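Local structure of putative pyrroline carboxylate reductase (Streptococcus pyogenes, 2AHR) at residues 170-173 / 174-178; 195-198 / 199-203. The protein probably catalyses the NAD(P)H-dependent reduction of 1-pyrroline-5-carboxylate to L-proline, the last step of proline biosynthesis. One frame throughout, in Å; residues are numbered along the deposited sequence.

Contact 1. Residues 170-173 / 174-178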
loop_
_atom_site.group_PDB
_atom_site.type_symbol
_atom_site.label_atom_id
_atom_site.label_comp_id
_atom_site.label_asym_id
_atom_site.label_seq_id
_atom_site.Cartn_x
_atom_site.Cartn_y
_atom_site.Cartn_z
ATOM N N ALA E 170 -0.711 20.544 18.987
ATOM C CA ALA E 170 -1.485 20.390 17.752
ATOM C C ALA E 170 -1.785 18.905 17.444
ATOM O O ALA E 170 -2.870 18.574 16.964
ATOM C CB ALA E 170 -0.768 21.064 16.571
ATOM N N TYR E 171 -0.835 18.017 17.733
ATOM C CA TYR E 171 -1.012 16.605 17.420
ATOM C C TYR E 171 -2.038 16.025 18.388
ATOM O O TYR E 171 -2.823 15.163 18.013
ATOM C CB TYR E 171 0.348 15.832 17.482
ATOM C CG TYR E 171 1.466 16.549 16.713
ATOM C CD1 TYR E 171 1.148 17.403 15.667
ATOM C CD2 TYR E 171 2.818 16.363 17.019
ATOM C CE1 TYR E 171 2.111 18.088 14.957
ATOM C CE2 TYR E 171 3.823 17.058 16.307
ATOM C CZ TYR E 171 3.435 17.923 15.265
ATOM O OH TYR E 171 4.320 18.649 14.504
ATOM N N ILE E 172 -1.979 16.480 19.642
ATOM C CA ILE E 172 -2.931 16.099 20.679
ATOM C C ILE E 172 -4.335 16.549 20.301
ATOM O O ILE E 172 -5.273 15.777 20.442
ATOM C CB ILE E 172 -2.516 16.664 22.071
ATOM C CG1 ILE E 172 -1.211 16.000 22.560
ATOM C CG2 ILE E 172 -3.625 16.463 23.100
ATOM C CD1 ILE E 172 -0.331 16.917 23.471
ATOM N N TYR E 173 -4.474 17.793 19.809
ATOM C CA TYR E 173 -5.774 18.273 19.319
ATOM C C TYR E 173 -6.314 17.495 18.128
ATOM O O TYR E 173 -7.502 17.228 18.059
ATOM C CB TYR E 173 -5.736 19.783 19.023
ATOM C CG TYR E 173 -5.512 20.595 20.290
ATOM C CD1 TYR E 173 -6.215 20.289 21.468
ATOM C CD2 TYR E 173 -4.569 21.633 20.340
ATOM C CE1 TYR E 173 -6.002 21.005 22.644
ATOM C CE2 TYR E 173 -4.371 22.373 21.519
ATOM C CZ TYR E 173 -5.092 22.036 22.662
ATOM O OH TYR E 173 -4.923 22.736 23.827
ATOM N N LEU E 174 -5.457 17.147 17.169
ATOM C CA LEU E 174 -5.917 16.351 16.001
ATOM C C LEU E 174 -6.398 14.959 16.438
ATOM O O LEU E 174 -7.410 14.459 15.960
ATOM C CB LEU E 174 -4.816 16.256 14.923
ATOM C CG LEU E 174 -5.183 15.684 13.527
ATOM C CD1 LEU E 174 -5.922 16.696 12.681
ATOM C CD2 LEU E 174 -3.945 15.189 12.752
ATOM N N PHE E 175 -5.654 14.352 17.360
ATOM C CA PHE E 175 -6.030 13.099 17.978
ATOM C C PHE E 175 -7.372 13.207 18.714
ATOM O O PHE E 175 -8.221 12.346 18.593
ATOM C CB PHE E 175 -4.913 12.665 18.949
ATOM C CG PHE E 175 -5.158 11.326 19.610
ATOM C CD1 PHE E 175 -4.913 10.128 18.917
ATOM C CD2 PHE E 175 -5.615 11.256 20.933
ATOM C CE1 PHE E 175 -5.133 8.881 19.532
ATOM C CE2 PHE E 175 -5.823 10.025 21.567
ATOM C CZ PHE E 175 -5.583 8.831 20.855
ATOM N N ILE E 176 -7.554 14.275 19.488
ATOM C CA ILE E 176 -8.804 14.509 20.191
ATOM C C ILE E 176 -9.956 14.719 19.193
ATOM O O ILE E 176 -11.057 14.179 19.357
ATOM C CB ILE E 176 -8.648 15.699 21.174
ATOM C CG1 ILE E 176 -7.930 15.237 22.447
ATOM C CG2 ILE E 176 -10.012 16.296 21.559
ATOM C CD1 ILE E 176 -7.497 16.410 23.404
ATOM N N GLU E 177 -9.703 15.508 18.151
ATOM C CA GLU E 177 -10.705 15.761 17.126
ATOM C C GLU E 177 -11.100 14.439 16.450
ATOM O O GLU E 177 -12.291 14.231 16.117
ATOM C CB GLU E 177 -10.146 16.729 16.101
ATOM C CG GLU E 177 -11.033 16.974 14.902
ATOM C CD GLU E 177 -12.231 17.838 15.217
ATOM O OE1 GLU E 177 -12.325 18.358 16.342
ATOM O OE2 GLU E 177 -13.099 17.982 14.335
ATOM N N ALA E 178 -10.107 13.548 16.265
ATOM C CA ALA E 178 -10.351 12.263 15.601
ATOM C C ALA E 178 -11.297 11.379 16.406
ATOM O O ALA E 178 -12.205 10.797 15.846
ATOM C CB ALA E 178 -9.016 11.524 15.331
#
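Glu177 N donates to Tyr173 O at 2.8 Å and Ile176 N to Ile172 O at 2.9 Å, two of five successive i to i+4 bonds that make 170-178 a regular alpha-helical part of helix 158-185, in the all-helical dimerisation region. Phe175 N and Leu174 N follow the same pattern, onto Tyr171 O and Ala170 O. The polar side-chain ends turn to other partners: Tyr171 OH bonds to Thr252 OG1 and to Thr229 O of the second subunit, Tyr173 OH to Ser204 O of that subunit, and the Glu177 carboxylate forms salt bridges with Lys181 and Lys190. Phe175 stacks its ring on Phe175 of the second subunit, with CG anti to the backbone N (chi1 -177°) and the ring carried clear of the preceding turn; its CB still rests 3.4 Å from Tyr171 O. Among the side chains of this stretch, Ile172 and Ile176 meet one turn apart, their branches crossing at an oblique angle. CG1 of Ile176 swings back beside its own backbone N (chi1 -79°), over the preceding turn and 3.4 Å from Ile172 O. From there CD1 of Ile176 reaches CG2 of Ile172 at 3.9 Å.

Contact 2. Residues 195-198 / 199-203; sequences EIVT and QTVLA
The side chains of Glu195 and Gln199, an i to i+4 pair on alpha helix 190-210 of the dimerisation region, lie side by side and point the same way; the carboxylate and amide planes are 76° apart. Glu195 CG lies over one face of the Gln199 amide, at its oxygen end, 3.8 Å from Gln199 OE1, while OE1 of the carboxylate forms a salt bridge with Lys192. Gln199 N donates to Glu195 O, and Gln199 CG, beside its own backbone N (chi1 -74°), passes 3.4 Å from that oxygen. The flat peptide carbonyl of Ile196 is gripped from both faces: Thr200 OG1 donates to Ile196 O at 2.8 Å from one face, and Thr200 N to the same oxygen at 3.1 Å from the other. The side-chain bond helps to fix the threonine's rotation (chi1 -58°), together with a weak hydrogen bond from OG1 to Ser123 OG of the second subunit. Thr198 OG1 likewise turns back one turn, to Leu194 O. Leu202 N donates to Thr198 O in an almost straight bond, and Val201 N to Val197 O at 2.7 Å. CG2 of Val201 sits beyond that oxygen and to one side of the carbonyl plane, 3.1 Å from Val197 O.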
loop_
_atom_site.group_PDB
_atom_site.type_symbol
_atom_site.label_atom_id
_atom_site.label_comp_id
_atom_site.label_asym_id
_atom_site.label_seq_id
_atom_site.Cartn_x
_atom_site.Cartn_y
_atom_site.Cartn_z
ATOM N N GLU E 195 -16.669 16.805 24.740
ATOM C CA GLU E 195 -16.703 16.954 26.178
ATOM C C GLU E 195 -16.266 15.647 26.836
ATOM O O GLU E 195 -15.389 15.640 27.688
ATOM C CB GLU E 195 -18.103 17.373 26.609
ATOM C CG GLU E 195 -18.297 17.417 28.109
ATOM C CD GLU E 195 -19.754 17.661 28.522
ATOM O OE1 GLU E 195 -20.671 17.571 27.680
ATOM O OE2 GLU E 195 -19.977 17.933 29.712
ATOM N N ILE E 196 -16.860 14.541 26.411
ATOM C CA ILE E 196 -16.516 13.241 26.937
ATOM C C ILE E 196 -15.046 12.901 26.707
ATOM O O ILE E 196 -14.382 12.450 27.648
ATOM C CB ILE E 196 -17.366 12.129 26.303
ATOM C CG1 ILE E 196 -18.851 12.315 26.666
ATOM C CG2 ILE E 196 -16.804 10.727 26.694
ATOM C CD1 ILE E 196 -19.830 11.554 25.739
ATOM N N VAL E 197 -14.540 13.054 25.468
ATOM C CA VAL E 197 -13.139 12.646 25.260
ATOM C C VAL E 197 -12.108 13.606 25.908
ATOM O O VAL E 197 -11.089 13.149 26.452
ATOM C CB VAL E 197 -12.731 12.171 23.784
ATOM C CG1 VAL E 197 -13.907 11.760 22.930
ATOM C CG2 VAL E 197 -11.819 13.148 23.097
ATOM N N THR E 198 -12.374 14.915 25.873
ATOM C CA THR E 198 -11.465 15.878 26.524
ATOM C C THR E 198 -11.328 15.558 28.031
ATOM O O THR E 198 -10.217 15.575 28.580
ATOM C CB THR E 198 -11.946 17.347 26.352
ATOM O OG1 THR E 198 -12.118 17.646 24.948
ATOM C CG2 THR E 198 -10.926 18.312 26.958
ATOM N N GLN E 199 -12.454 15.250 28.686
ATOM C CA GLN E 199 -12.450 14.938 30.117
ATOM C C GLN E 199 -11.732 13.635 30.363
ATOM O O GLN E 199 -11.008 13.503 31.352
ATOM C CB GLN E 199 -13.877 14.908 30.691
ATOM C CG GLN E 199 -14.451 16.349 30.838
ATOM C CD GLN E 199 -15.825 16.444 31.532
ATOM O OE1 GLN E 199 -16.509 17.481 31.412
ATOM N NE2 GLN E 199 -16.232 15.382 32.253
ATOM N N THR E 200 -11.891 12.681 29.444
ATOM C CA THR E 200 -11.206 11.398 29.552
ATOM C C THR E 200 -9.701 11.532 29.331
ATOM O O THR E 200 -8.902 10.844 29.984
ATOM C CB THR E 200 -11.795 10.387 28.559
ATOM O OG1 THR E 200 -13.198 10.244 28.811
ATOM C CG2 THR E 200 -11.121 9.048 28.681
ATOM N N VAL E 201 -9.311 12.398 28.406
ATOM C CA VAL E 201 -7.887 12.656 28.129
ATOM C C VAL E 201 -7.238 13.290 29.359
ATOM O O VAL E 201 -6.169 12.836 29.818
ATOM C CB VAL E 201 -7.682 13.562 26.877
ATOM C CG1 VAL E 201 -6.221 14.019 26.736
ATOM C CG2 VAL E 201 -8.103 12.845 25.600
ATOM N N LEU E 202 -7.883 14.340 29.879
ATOM C CA LEU E 202 -7.454 14.979 31.132
ATOM C C LEU E 202 -7.232 13.981 32.266
ATOM O O LEU E 202 -6.151 13.935 32.872
ATOM C CB LEU E 202 -8.526 15.976 31.600
ATOM C CG LEU E 202 -8.281 17.456 31.423
ATOM C CD1 LEU E 202 -9.518 18.178 31.929
ATOM C CD2 LEU E 202 -7.082 17.869 32.250
ATOM N N ALA E 203 -8.264 13.187 32.549
ATOM C CA ALA E 203 -8.218 12.223 33.641
ATOM C C ALA E 203 -7.161 11.130 33.429
ATOM O O ALA E 203 -6.484 10.712 34.384
ATOM C CB ALA E 203 -9.572 11.606 33.825
#

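In the fold
Contacts 1 and 2 lie on consecutive helices, 158-185 and 190-210, with their centres 12 Å apart. Ile176 joins them: its CG2 packs on Val197 CG2 at 3.9 Å and its CG1 on Val201 CG2 at 4.0 Å, so the isoleucine that meets Ile172 in contact 1 also packs on two valines of contact 2. Both contacts touch the second subunit, where Val201 of that subunit packs on Ile172, tying the two helices together across the dimer as well as within the chain. A bound NADP is about 7 Å from the side chain of Ala170; the side chain of Thr200 is about 10 Å from a bound NADP, so contact 2 stands farther off. The two contacts thus belong to the helical dimer core.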